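Side-chain contacts in sulfite reductase [ferredoxin] (Mycobacterium tuberculosis, PDB 1ZJ8), which catalyses the reduction of sulfite to sulfide with electrons from ferredoxin, using a siroheme and a [4Fe-4S] cluster: residues D48-I53 with E156-L161; N55-A58 with S64-K67; V284-R289 with T320-R325; D374-A377 with R383-F386; G413-S416 with W421-N424. All blocks are in the same frame, centred on the assembly; numbering follows the deposited sequence.

Contact 1: D48-I53 with E156-L161; sequences DVRERI and EIWRRL
Arg50 lays its guanidinium flat on the indole of Trp158, and this stack is the main interaction between D48-I53 and E156-L161. The two planes are 19° apart and their centres 4.2 Å apart. The arrangement also qualifies as cation-pi: Arg50 CZ stands over the face of the six-membered ring, 28° off its normal. The overlap is offset toward the rim. Arg50 NH2 comes nearest to Trp158 CG, at 3.8 Å, and Arg50 NH1 lies 3.7 Å from Trp158 CE3. The side chains run past each other in opposite directions. The Arg50 chain bends at chi3 (-148°), with Arg50 CG still over the far end of the indole, 3.3 Å from Trp158 CZ3.

The apolar part is smaller. Ile53 CG2 meets Trp158 CZ3 at 4.1 Å, and the two side chains cross at about a right angle.

The polar ends are held separately. Arg50 NH1 forms a salt bridge with Glu54 on its own helix, and Trp158 NE1 bonds to Thr168. On helix 154-162, Glu156 links Arg159 and Arg160 in a salt-bridge network that takes no part in the stack.

The contact joins helix 49-60 to helix 154-162. Trp77 meets the Trp158 ring and also touches Arg50, while Phe74 packs on Ile53. Farther round helix 154-162, Ile157 and Leu161 pack against helix 118-131.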
# COMPACT_ATOMS: atom_id res chain seq x y z
N ASP A 48 -23.62 7.12 3.05
CA ASP A 48 -24.93 7.03 3.75
C ASP A 48 -25.27 5.63 4.24
O ASP A 48 -26.00 5.47 5.23
CB ASP A 48 -26.05 7.55 2.83
CG ASP A 48 -25.99 9.06 2.63
OD1 ASP A 48 -25.12 9.54 1.88
OD2 ASP A 48 -26.84 9.78 3.20
N VAL A 49 -24.70 4.63 3.56
CA VAL A 49 -24.93 3.21 3.88
C VAL A 49 -24.78 2.88 5.35
O VAL A 49 -25.45 1.97 5.84
CB VAL A 49 -23.96 2.25 3.13
CG1 VAL A 49 -24.32 0.79 3.41
CG2 VAL A 49 -23.97 2.51 1.63
N ARG A 50 -23.90 3.59 6.05
CA ARG A 50 -23.63 3.28 7.46
C ARG A 50 -24.92 3.05 8.26
O ARG A 50 -24.97 2.14 9.10
CB ARG A 50 -22.79 4.37 8.11
CG ARG A 50 -21.84 3.87 9.22
CD ARG A 50 -21.36 5.03 10.09
NE ARG A 50 -20.01 4.85 10.64
CZ ARG A 50 -19.72 4.51 11.90
NH1 ARG A 50 -20.68 4.22 12.78
NH2 ARG A 50 -18.45 4.41 12.27
N GLU A 51 -25.96 3.86 8.00
CA GLU A 51 -27.27 3.71 8.67
C GLU A 51 -27.95 2.41 8.23
O GLU A 51 -28.41 1.62 9.07
CB GLU A 51 -28.20 4.91 8.41
CG GLU A 51 -27.68 6.30 8.86
CD GLU A 51 -27.49 6.44 10.38
OE1 GLU A 51 -26.50 5.90 10.92
OE2 GLU A 51 -28.32 7.13 11.03
N ARG A 52 -27.99 2.18 6.92
CA ARG A 52 -28.51 0.93 6.35
C ARG A 52 -27.79 -0.32 6.87
O ARG A 52 -28.39 -1.41 6.89
CB ARG A 52 -28.46 0.94 4.82
CG ARG A 52 -29.66 1.59 4.17
CD ARG A 52 -29.50 1.61 2.68
NE ARG A 52 -28.46 2.55 2.25
CZ ARG A 52 -28.11 2.75 0.98
NH1 ARG A 52 -28.71 2.08 0.00
NH2 ARG A 52 -27.16 3.63 0.67
N ILE A 53 -26.52 -0.19 7.26
CA ILE A 53 -25.78 -1.31 7.87
C ILE A 53 -26.33 -1.54 9.27
O ILE A 53 -26.70 -2.66 9.62
CB ILE A 53 -24.25 -1.04 7.99
CG1 ILE A 53 -23.60 -0.72 6.64
CG2 ILE A 53 -23.55 -2.22 8.64
CD1 ILE A 53 -23.39 -1.90 5.72
N GLU A 156 -20.69 -3.47 15.96
CA GLU A 156 -19.95 -3.78 17.20
C GLU A 156 -18.47 -3.39 17.04
O GLU A 156 -17.88 -2.76 17.92
CB GLU A 156 -20.06 -5.28 17.55
CG GLU A 156 -20.31 -5.60 19.04
CD GLU A 156 -19.08 -5.46 19.93
OE1 GLU A 156 -18.41 -4.41 19.87
OE2 GLU A 156 -18.80 -6.39 20.74
N ILE A 157 -17.90 -3.77 15.90
CA ILE A 157 -16.51 -3.45 15.62
C ILE A 157 -16.32 -1.93 15.61
O ILE A 157 -15.47 -1.41 16.35
CB ILE A 157 -16.05 -4.10 14.28
CG1 ILE A 157 -16.01 -5.63 14.45
CG2 ILE A 157 -14.69 -3.54 13.86
CD1 ILE A 157 -15.90 -6.40 13.16
N TRP A 158 -17.13 -1.24 14.81
CA TRP A 158 -17.04 0.23 14.66
C TRP A 158 -17.03 0.94 16.01
O TRP A 158 -16.39 1.98 16.20
CB TRP A 158 -18.20 0.77 13.83
CG TRP A 158 -17.99 0.66 12.33
CD1 TRP A 158 -16.79 0.59 11.65
CD2 TRP A 158 -19.01 0.68 11.32
NE1 TRP A 158 -17.01 0.53 10.30
CE2 TRP A 158 -18.36 0.59 10.07
CE3 TRP A 158 -20.41 0.76 11.36
CZ2 TRP A 158 -19.07 0.57 8.86
CZ3 TRP A 158 -21.10 0.75 10.17
CH2 TRP A 158 -20.44 0.65 8.93
N ARG A 159 -17.75 0.35 16.94
CA ARG A 159 -17.90 0.90 18.26
C ARG A 159 -16.61 0.73 19.10
O ARG A 159 -16.17 1.68 19.77
CB ARG A 159 -19.12 0.23 18.89
CG ARG A 159 -19.97 1.13 19.78
CD ARG A 159 -19.95 0.66 21.22
NE ARG A 159 -20.22 -0.78 21.32
CZ ARG A 159 -19.40 -1.70 21.86
NH1 ARG A 159 -18.23 -1.35 22.42
NH2 ARG A 159 -19.78 -2.98 21.88
N ARG A 160 -15.99 -0.46 19.04
CA ARG A 160 -14.69 -0.69 19.72
C ARG A 160 -13.54 0.07 19.05
O ARG A 160 -12.63 0.56 19.72
CB ARG A 160 -14.32 -2.18 19.75
CG ARG A 160 -15.36 -3.08 20.35
CD ARG A 160 -14.74 -4.29 21.03
NE ARG A 160 -15.56 -5.49 20.81
CZ ARG A 160 -15.35 -6.68 21.39
NH1 ARG A 160 -14.36 -6.86 22.26
NH2 ARG A 160 -16.15 -7.70 21.11
N LEU A 161 -13.57 0.13 17.72
CA LEU A 161 -12.58 0.87 16.95
C LEU A 161 -12.62 2.36 17.26
O LEU A 161 -11.58 2.98 17.47
CB LEU A 161 -12.85 0.73 15.47
CG LEU A 161 -12.54 -0.62 14.86
CD1 LEU A 161 -12.97 -0.57 13.41
CD2 LEU A 161 -11.06 -0.97 15.00

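Contact 2: N55-A58 with S64-K67; sequences NIYA and SIDK
Tyr57 OH receives the backbone N-H of Asp66 in a weak hydrogen bond, 3.4 Å from Asp66 N. The bond is fairly straight, at 162°. The same hydroxyl is also hydrogen-bonded to the carboxylate of Asp69 in helix 67-73, which is its stronger partner. Asp66 CB lies beside the hydroxyl, 3.6 Å from Tyr57 OH.

Tyr57 CG is anti to the carbonyl carbon (chi1 -57°), which swings the ring toward S64-K67. Ile65 covers one face of the tyrosine ring. Its CG1 makes a CH-pi contact, 4.0 Å from the Tyr57 ring centroid and 29° off the normal. Its CG2 sits over the middle of the same face. Ile65 CG1 also reaches Tyr57 CD1 at 3.6 Å.

Ser64 is at the ring edge. Its carbonyl lies near the ring plane, with Ser64 O 3.3 Å from Tyr57 CE1. Ser64 OG also lies in that plane, 3.7 Å from Tyr57 CD1, but its hydrogen bond goes to Gly61 O. Phe74 adds to the packing by touching both Tyr57 and Ile65.

The contact closes the turn between helices 49-60 and 67-73. Van der Waals and CH-pi contact hold the ring, while Asp69 fixes the hydroxyl and Asp66 N adds little.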
# COMPACT_ATOMS: atom_id res chain seq x y z
N ASN A 55 -29.11 -0.32 10.70
CA ASN A 55 -30.57 -0.53 10.74
C ASN A 55 -30.98 -1.86 10.12
O ASN A 55 -31.52 -2.73 10.80
CB ASN A 55 -31.30 0.60 9.98
CG ASN A 55 -31.22 1.94 10.69
OD1 ASN A 55 -30.84 2.05 11.87
ND2 ASN A 55 -31.60 3.00 9.96
N ILE A 56 -30.70 -2.01 8.83
CA ILE A 56 -31.13 -3.17 8.04
C ILE A 56 -30.14 -4.35 8.11
O ILE A 56 -30.35 -5.32 8.86
CB ILE A 56 -31.34 -2.80 6.51
CG1 ILE A 56 -32.27 -1.57 6.35
CG2 ILE A 56 -31.86 -4.00 5.72
CD1 ILE A 56 -33.60 -1.66 7.09
N TYR A 57 -29.04 -4.21 7.36
CA TYR A 57 -28.21 -5.35 6.96
C TYR A 57 -27.59 -6.14 8.12
O TYR A 57 -27.54 -7.37 8.07
CB TYR A 57 -27.10 -4.88 6.00
CG TYR A 57 -27.59 -4.17 4.73
CD1 TYR A 57 -28.66 -4.68 3.99
CD2 TYR A 57 -26.96 -3.02 4.26
CE1 TYR A 57 -29.11 -4.03 2.81
CE2 TYR A 57 -27.39 -2.36 3.09
CZ TYR A 57 -28.46 -2.88 2.37
OH TYR A 57 -28.89 -2.26 1.21
N ALA A 58 -27.14 -5.45 9.17
CA ALA A 58 -26.52 -6.12 10.31
C ALA A 58 -27.47 -7.07 11.05
O ALA A 58 -27.03 -7.81 11.93
CB ALA A 58 -25.95 -5.09 11.29
N SER A 64 -29.90 -9.75 2.59
CA SER A 64 -30.71 -8.52 2.55
C SER A 64 -30.03 -7.43 1.74
O SER A 64 -30.69 -6.52 1.26
CB SER A 64 -31.02 -7.99 3.96
OG SER A 64 -29.89 -8.05 4.81
N ILE A 65 -28.71 -7.55 1.56
CA ILE A 65 -27.90 -6.45 1.04
C ILE A 65 -28.13 -6.21 -0.45
O ILE A 65 -27.98 -7.12 -1.27
CB ILE A 65 -26.37 -6.67 1.34
CG1 ILE A 65 -26.13 -6.95 2.84
CG2 ILE A 65 -25.57 -5.42 0.91
CD1 ILE A 65 -24.75 -7.53 3.16
N ASP A 66 -28.50 -4.98 -0.78
CA ASP A 66 -28.63 -4.55 -2.17
C ASP A 66 -27.30 -4.69 -2.88
O ASP A 66 -26.26 -4.33 -2.35
CB ASP A 66 -29.09 -3.09 -2.26
CG ASP A 66 -30.40 -2.93 -3.01
OD1 ASP A 66 -30.55 -3.54 -4.09
OD2 ASP A 66 -31.27 -2.18 -2.51
N LYS A 67 -27.34 -5.19 -4.11
CA LYS A 67 -26.11 -5.48 -4.84
C LYS A 67 -25.28 -4.23 -5.15
O LYS A 67 -24.06 -4.33 -5.27
CB LYS A 67 -26.38 -6.35 -6.07
CG LYS A 67 -26.58 -7.82 -5.66
CD LYS A 67 -27.34 -8.65 -6.68
CE LYS A 67 -27.56 -10.05 -6.14
NZ LYS A 67 -28.21 -10.93 -7.14

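Contact 3: V284-R289 with T320-R325; sequences VTSVFR and TEYLKR
Two helices of the first nitrite/sulfite reductase 4Fe-4S domain pack here: Tyr322, near the end of helix 311-323, lies against Ser286 and Val287 of helix 277-291. The backbones come closest at Ser286 and Tyr322, where the CA atoms are 7.7 Å apart.

Tyr322 carries its side of the contact alone. Its ring CG is anti to the carbonyl carbon (chi1 -68°), which directs the ring toward the other helix. One face of the ring lies over the backbone at Val287 N. Along one side of the ring, Ser286 CB is 3.6 Å from Tyr322 CD2 and equally near Tyr322 CE2. Along the other side, Val287 CG2 approaches Tyr322 CD1 at 3.8 Å and Tyr322 CE1 at 4.0 Å. The valine side chain crosses the tyrosine obliquely. Its branch CG2 does the touching.

The polar ends of these residues turn elsewhere. Tyr322 OH is hydrogen-bonded to the carboxylate of Asp290, one turn further along helix 277-291. Ser286 OG is hydrogen-bonded back to Ala282 O, and it is the serine CB that meets the ring.

More carbon surrounds the pair. Ala283 and Tyr291 also touch Tyr322, and Val287 packs on Phe314 and Leu318 of helix 311-323.

The chemistry is that of an apolar helix-helix seam. Van der Waals contact holds the flat part of the tyrosine, and the hydroxyl adds one polar tie to the partner helix through Asp290.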
# COMPACT_ATOMS: atom_id res chain seq x y z
N VAL A 284 -5.41 20.11 -4.99
CA VAL A 284 -5.03 19.04 -5.92
C VAL A 284 -6.18 18.02 -6.05
O VAL A 284 -6.59 17.66 -7.16
CB VAL A 284 -3.74 18.31 -5.48
CG1 VAL A 284 -3.50 17.07 -6.33
CG2 VAL A 284 -2.51 19.25 -5.54
N THR A 285 -6.70 17.59 -4.90
CA THR A 285 -7.82 16.67 -4.88
C THR A 285 -9.02 17.26 -5.62
O THR A 285 -9.78 16.53 -6.26
CB THR A 285 -8.21 16.32 -3.44
OG1 THR A 285 -7.03 15.96 -2.71
CG2 THR A 285 -9.20 15.16 -3.42
N SER A 286 -9.19 18.59 -5.51
CA SER A 286 -10.32 19.29 -6.16
C SER A 286 -10.18 19.30 -7.67
O SER A 286 -11.16 19.12 -8.39
CB SER A 286 -10.43 20.71 -5.63
OG SER A 286 -10.60 20.69 -4.21
N VAL A 287 -8.96 19.47 -8.15
CA VAL A 287 -8.72 19.36 -9.59
C VAL A 287 -9.09 17.96 -10.06
O VAL A 287 -9.77 17.80 -11.07
CB VAL A 287 -7.28 19.65 -9.98
CG1 VAL A 287 -7.11 19.50 -11.51
CG2 VAL A 287 -6.86 21.04 -9.49
N PHE A 288 -8.63 16.95 -9.34
CA PHE A 288 -8.97 15.56 -9.66
C PHE A 288 -10.48 15.41 -9.81
O PHE A 288 -10.96 14.95 -10.84
CB PHE A 288 -8.43 14.60 -8.57
CG PHE A 288 -8.68 13.11 -8.84
CD1 PHE A 288 -8.46 12.55 -10.11
CD2 PHE A 288 -9.10 12.26 -7.81
CE1 PHE A 288 -8.67 11.19 -10.36
CE2 PHE A 288 -9.32 10.89 -8.05
CZ PHE A 288 -9.10 10.36 -9.33
N ARG A 289 -11.22 15.82 -8.79
CA ARG A 289 -12.69 15.67 -8.79
C ARG A 289 -13.30 16.35 -10.02
O ARG A 289 -14.15 15.76 -10.70
CB ARG A 289 -13.30 16.24 -7.51
CG ARG A 289 -14.86 16.20 -7.45
CD ARG A 289 -15.41 17.13 -6.36
NE ARG A 289 -14.80 18.45 -6.46
CZ ARG A 289 -14.81 19.39 -5.52
NH1 ARG A 289 -15.44 19.19 -4.36
NH2 ARG A 289 -14.19 20.55 -5.74
N THR A 320 -4.54 29.00 -10.47
CA THR A 320 -5.45 30.05 -10.92
C THR A 320 -6.92 29.74 -10.66
O THR A 320 -7.69 30.65 -10.35
CB THR A 320 -5.27 30.38 -12.41
OG1 THR A 320 -5.54 29.21 -13.20
CG2 THR A 320 -3.85 30.90 -12.66
N GLU A 321 -7.33 28.49 -10.76
CA GLU A 321 -8.73 28.16 -10.55
C GLU A 321 -9.04 27.80 -9.11
O GLU A 321 -10.14 28.09 -8.65
CB GLU A 321 -9.16 27.04 -11.50
CG GLU A 321 -8.80 27.32 -12.96
CD GLU A 321 -9.44 26.34 -13.92
OE1 GLU A 321 -10.49 25.76 -13.56
OE2 GLU A 321 -8.89 26.17 -15.04
N TYR A 322 -8.10 27.18 -8.39
CA TYR A 322 -8.40 26.66 -7.03
C TYR A 322 -7.69 27.42 -5.88
O TYR A 322 -8.35 27.81 -4.92
CB TYR A 322 -8.16 25.13 -6.98
CG TYR A 322 -9.17 24.39 -7.83
CD1 TYR A 322 -8.96 24.20 -9.19
CD2 TYR A 322 -10.37 23.93 -7.27
CE1 TYR A 322 -9.89 23.53 -9.97
CE2 TYR A 322 -11.32 23.26 -8.05
CZ TYR A 322 -11.07 23.07 -9.40
OH TYR A 322 -11.99 22.42 -10.19
N LEU A 323 -6.38 27.63 -5.96
CA LEU A 323 -5.65 28.35 -4.89
C LEU A 323 -5.83 29.86 -4.99
O LEU A 323 -5.71 30.57 -3.99
CB LEU A 323 -4.15 28.04 -4.91
CG LEU A 323 -3.72 26.62 -4.51
CD1 LEU A 323 -2.22 26.43 -4.76
CD2 LEU A 323 -4.06 26.30 -3.06
N LYS A 324 -6.09 30.35 -6.21
CA LYS A 324 -6.06 31.78 -6.53
C LYS A 324 -4.73 32.42 -6.13
O LYS A 324 -4.71 33.58 -5.74
CB LYS A 324 -7.22 32.54 -5.87
CG LYS A 324 -8.57 31.84 -5.89
CD LYS A 324 -9.12 31.65 -7.30
CE LYS A 324 -10.65 31.61 -7.29
NZ LYS A 324 -11.21 30.73 -6.23
N ARG A 325 -3.63 31.69 -6.22
CA ARG A 325 -2.31 32.26 -5.92
C ARG A 325 -1.17 31.39 -6.46
O ARG A 325 -1.34 30.19 -6.67
CB ARG A 325 -2.12 32.44 -4.41
CG ARG A 325 -1.75 31.16 -3.71
CD ARG A 325 -1.99 31.21 -2.22
NE ARG A 325 -1.80 29.89 -1.63
CZ ARG A 325 -0.61 29.31 -1.42
NH1 ARG A 325 0.52 29.93 -1.75
NH2 ARG A 325 -0.56 28.11 -0.87

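Contact 4: D374-A377 with R383-F386; sequences DLMA and RIRF
The flat group that Met376 meets is the peptide joining Arg383 to Ile384, and the Met376 methyl lies over its face. Met376 CE is 3.8 Å from Arg383 C in that peptide. The same methyl, Met376 CE, is 3.7 Å from Arg383 N. The guanidinium of Arg383 takes no part, since its CB points away from the helix and its guanidinium forms salt bridges with Asp396 and Glu187.

The rest of the contact is between side chains. Met376 SD sits 3.8 Å from Ile384 CB and also 3.8 Å from Ile384 CG2. The two side chains cross at about a right angle. Met376 is extended at chi2 and then bends at chi3 (62°). The first two torsions bring SD beside Ile384 CB, and the chi3 bend turns the methyl over the Arg383-Ile384 peptide. The contact is wholly van der Waals.

Neighbouring side chains complete the core. Ile394 of strand 392-397 and Leu121 of helix 118-131 each touch both Met376 and Ile384. Ala118 touches Met376 as well. Strand 384-386 pairs on one side with 392-397 and on the other with 115-116.

A helix packed on an antiparallel sheet in this way fits the ferredoxin-like half domain of the family. Here strand 115-116 and helix 118-131, from the first half domain, share the core of the second.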
# COMPACT_ATOMS: atom_id res chain seq x y z
N ASP A 374 1.26 -6.14 24.75
CA ASP A 374 1.75 -6.44 26.11
C ASP A 374 3.26 -6.28 26.24
O ASP A 374 3.76 -5.85 27.30
CB ASP A 374 1.29 -7.84 26.56
CG ASP A 374 -0.23 -7.96 26.62
OD1 ASP A 374 -0.87 -6.98 27.07
OD2 ASP A 374 -0.80 -8.98 26.17
N LEU A 375 3.97 -6.61 25.16
CA LEU A 375 5.40 -6.33 25.08
C LEU A 375 5.66 -4.83 25.13
O LEU A 375 6.59 -4.37 25.81
CB LEU A 375 5.99 -6.91 23.79
CG LEU A 375 6.14 -8.42 23.73
CD1 LEU A 375 6.56 -8.86 22.33
CD2 LEU A 375 7.15 -8.91 24.76
N MET A 376 4.84 -4.05 24.43
CA MET A 376 4.95 -2.61 24.49
C MET A 376 4.78 -2.09 25.93
O MET A 376 5.54 -1.22 26.38
CB MET A 376 3.92 -1.98 23.57
CG MET A 376 4.32 -2.07 22.10
SD MET A 376 3.09 -1.42 20.94
CE MET A 376 3.02 0.30 21.45
N ALA A 377 3.80 -2.64 26.65
CA ALA A 377 3.56 -2.22 28.04
C ALA A 377 4.75 -2.57 28.91
O ALA A 377 5.22 -1.73 29.66
CB ALA A 377 2.33 -2.85 28.61
N ARG A 383 3.61 3.95 21.58
CA ARG A 383 3.58 4.24 20.13
C ARG A 383 4.21 3.16 19.25
O ARG A 383 5.38 2.82 19.43
CB ARG A 383 4.33 5.52 19.77
CG ARG A 383 3.91 6.79 20.45
CD ARG A 383 5.17 7.60 20.75
NE ARG A 383 5.39 8.76 19.89
CZ ARG A 383 6.56 9.41 19.80
NH1 ARG A 383 7.63 9.01 20.45
NH2 ARG A 383 6.65 10.48 19.02
N ILE A 384 3.43 2.72 18.27
CA ILE A 384 3.85 1.76 17.26
C ILE A 384 3.32 2.28 15.92
O ILE A 384 2.29 2.97 15.86
CB ILE A 384 3.30 0.35 17.58
CG1 ILE A 384 3.56 -0.62 16.42
CG2 ILE A 384 1.79 0.36 17.84
CD1 ILE A 384 3.29 -2.10 16.78
N ARG A 385 4.04 1.97 14.85
CA ARG A 385 3.67 2.37 13.50
C ARG A 385 3.69 1.19 12.54
O ARG A 385 4.63 0.37 12.58
CB ARG A 385 4.66 3.42 12.98
CG ARG A 385 4.38 4.87 13.39
CD ARG A 385 5.11 5.25 14.66
NE ARG A 385 4.57 6.46 15.28
CZ ARG A 385 4.95 7.71 15.00
NH1 ARG A 385 5.89 7.97 14.11
NH2 ARG A 385 4.40 8.71 15.66
N PHE A 386 2.70 1.09 11.66
CA PHE A 386 2.81 0.18 10.53
C PHE A 386 3.57 0.86 9.38
O PHE A 386 3.57 2.08 9.31
CB PHE A 386 1.41 -0.26 10.03
CG PHE A 386 0.58 -1.02 11.06
CD1 PHE A 386 1.15 -1.99 11.89
CD2 PHE A 386 -0.80 -0.80 11.16
CE1 PHE A 386 0.38 -2.69 12.84
CE2 PHE A 386 -1.57 -1.49 12.08
CZ PHE A 386 -0.98 -2.45 12.93

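Contact 5: G413-S416 with W421-N424; sequences GLQS and WRRN
Gln415 and Arg422 meet through two long side chains whose torsions lay one flat end on the other. Gln415 is extended beyond CG (chi2 -174°), which carries its amide out from the loop. Arg422 leaves helix 420-424 extended and then bends at chi3 (-137°), which lays its guanidinium flat against that amide. The side chains cross at about a right angle.

The two planes are only 8° apart, so the groups are stacked. Gln415 NE2 lies over the centre of the guanidinium, 3.6 Å from Arg422 CZ. Gln415 OE1 sits near the aliphatic end, 3.2 Å from Arg422 CD. Gln415 OE1 is 3.4 Å from Arg422 NE, but the angle is too poor for a hydrogen bond, as expected for stacked groups.

A water links the guanidinium to the loop. It donates to Gly413 O at 2.7 Å and accepts from Arg422 NE. The modelled length of the second bond is unusually short and therefore doubtful. Gly413 O itself lies at the guanidinium edge, near its plane. This glycine, with positive phi, closes helix 399-411 in a Schellman motif.

Arg422 NH1 forms a salt bridge with Glu453 of helix 442-455.

In this surface contact the arginine gives its face to the amide and an N-H to Glu453; the water bridge is less certain. Stacking uses the guanidinium face and leaves the charge to be balanced by Glu453.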
# COMPACT_ATOMS: atom_id res chain seq x y z
N GLY A 413 7.91 -14.48 16.13
CA GLY A 413 8.27 -14.53 14.70
C GLY A 413 8.39 -13.18 14.03
O GLY A 413 8.32 -13.06 12.81
N LEU A 414 8.58 -12.13 14.84
CA LEU A 414 8.79 -10.78 14.31
C LEU A 414 10.25 -10.37 14.52
O LEU A 414 10.63 -9.91 15.60
CB LEU A 414 7.83 -9.80 14.97
CG LEU A 414 6.35 -10.05 14.69
CD1 LEU A 414 5.45 -9.26 15.65
CD2 LEU A 414 6.03 -9.69 13.26
N GLN A 415 11.05 -10.53 13.47
CA GLN A 415 12.51 -10.43 13.57
C GLN A 415 12.95 -9.02 13.31
O GLN A 415 12.52 -8.43 12.33
CB GLN A 415 13.18 -11.37 12.55
CG GLN A 415 12.60 -12.78 12.58
CD GLN A 415 13.33 -13.78 11.69
OE1 GLN A 415 14.07 -13.42 10.76
NE2 GLN A 415 13.11 -15.06 11.98
N SER A 416 13.78 -8.48 14.19
CA SER A 416 14.44 -7.20 13.96
C SER A 416 15.74 -7.36 13.18
O SER A 416 16.30 -6.38 12.65
CB SER A 416 14.69 -6.52 15.29
OG SER A 416 15.25 -7.44 16.19
N TRP A 421 16.00 -11.96 2.50
CA TRP A 421 14.81 -12.51 1.87
C TRP A 421 13.56 -12.18 2.62
O TRP A 421 12.60 -11.70 2.05
CB TRP A 421 14.93 -14.03 1.74
CG TRP A 421 16.14 -14.35 0.99
CD1 TRP A 421 17.28 -14.95 1.46
CD2 TRP A 421 16.40 -13.98 -0.36
NE1 TRP A 421 18.21 -15.01 0.46
CE2 TRP A 421 17.71 -14.42 -0.66
CE3 TRP A 421 15.65 -13.32 -1.35
CZ2 TRP A 421 18.28 -14.22 -1.90
CZ3 TRP A 421 16.21 -13.14 -2.58
CH2 TRP A 421 17.52 -13.58 -2.85
N ARG A 422 13.57 -12.46 3.91
CA ARG A 422 12.40 -12.14 4.74
C ARG A 422 12.17 -10.64 4.83
O ARG A 422 11.04 -10.17 4.91
CB ARG A 422 12.62 -12.69 6.14
CG ARG A 422 11.42 -12.60 7.05
CD ARG A 422 11.90 -12.75 8.47
NE ARG A 422 11.04 -13.62 9.25
CZ ARG A 422 10.98 -14.95 9.11
NH1 ARG A 422 11.74 -15.61 8.22
NH2 ARG A 422 10.14 -15.62 9.89
N ARG A 423 13.27 -9.91 4.86
CA ARG A 423 13.23 -8.49 4.98
C ARG A 423 12.64 -7.83 3.77
O ARG A 423 11.81 -6.95 3.89
CB ARG A 423 14.66 -7.98 5.14
CG ARG A 423 14.70 -6.49 5.10
CD ARG A 423 15.89 -6.01 5.78
NE ARG A 423 15.94 -4.57 5.78
CZ ARG A 423 16.91 -3.88 6.36
NH1 ARG A 423 17.92 -4.52 6.95
NH2 ARG A 423 16.89 -2.57 6.33
N ASN A 424 13.08 -8.27 2.61
CA ASN A 424 12.82 -7.53 1.38
C ASN A 424 11.70 -8.06 0.49
O ASN A 424 11.51 -7.56 -0.61
CB ASN A 424 14.13 -7.42 0.58
CG ASN A 424 15.16 -6.61 1.30
OD1 ASN A 424 14.88 -5.52 1.73
ND2 ASN A 424 16.35 -7.15 1.45
O HOH W 1 8.83 -12.93 10.19

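Overall arrangement
Contacts 1 and 2 share helix 49-60 and lie about 12 Å apart between centres, joined by the helix backbone. Contact 1 is buried; contact 2 is partly buried. Contacts 3 and 4 are also buried and use mainly apolar touch, one between two helices and one between a helix and a sheet. Contact 5 is the surface one and the only one with a bridging water. Flat-on-flat stacking of an arginine occurs in both contact 1 and contact 5, against an indole in one and an amide in the other. Contacts 4 and 5 are about 17 Å apart between centres, whereas contacts 3 and 5 lie on opposite sides of the chain's centre.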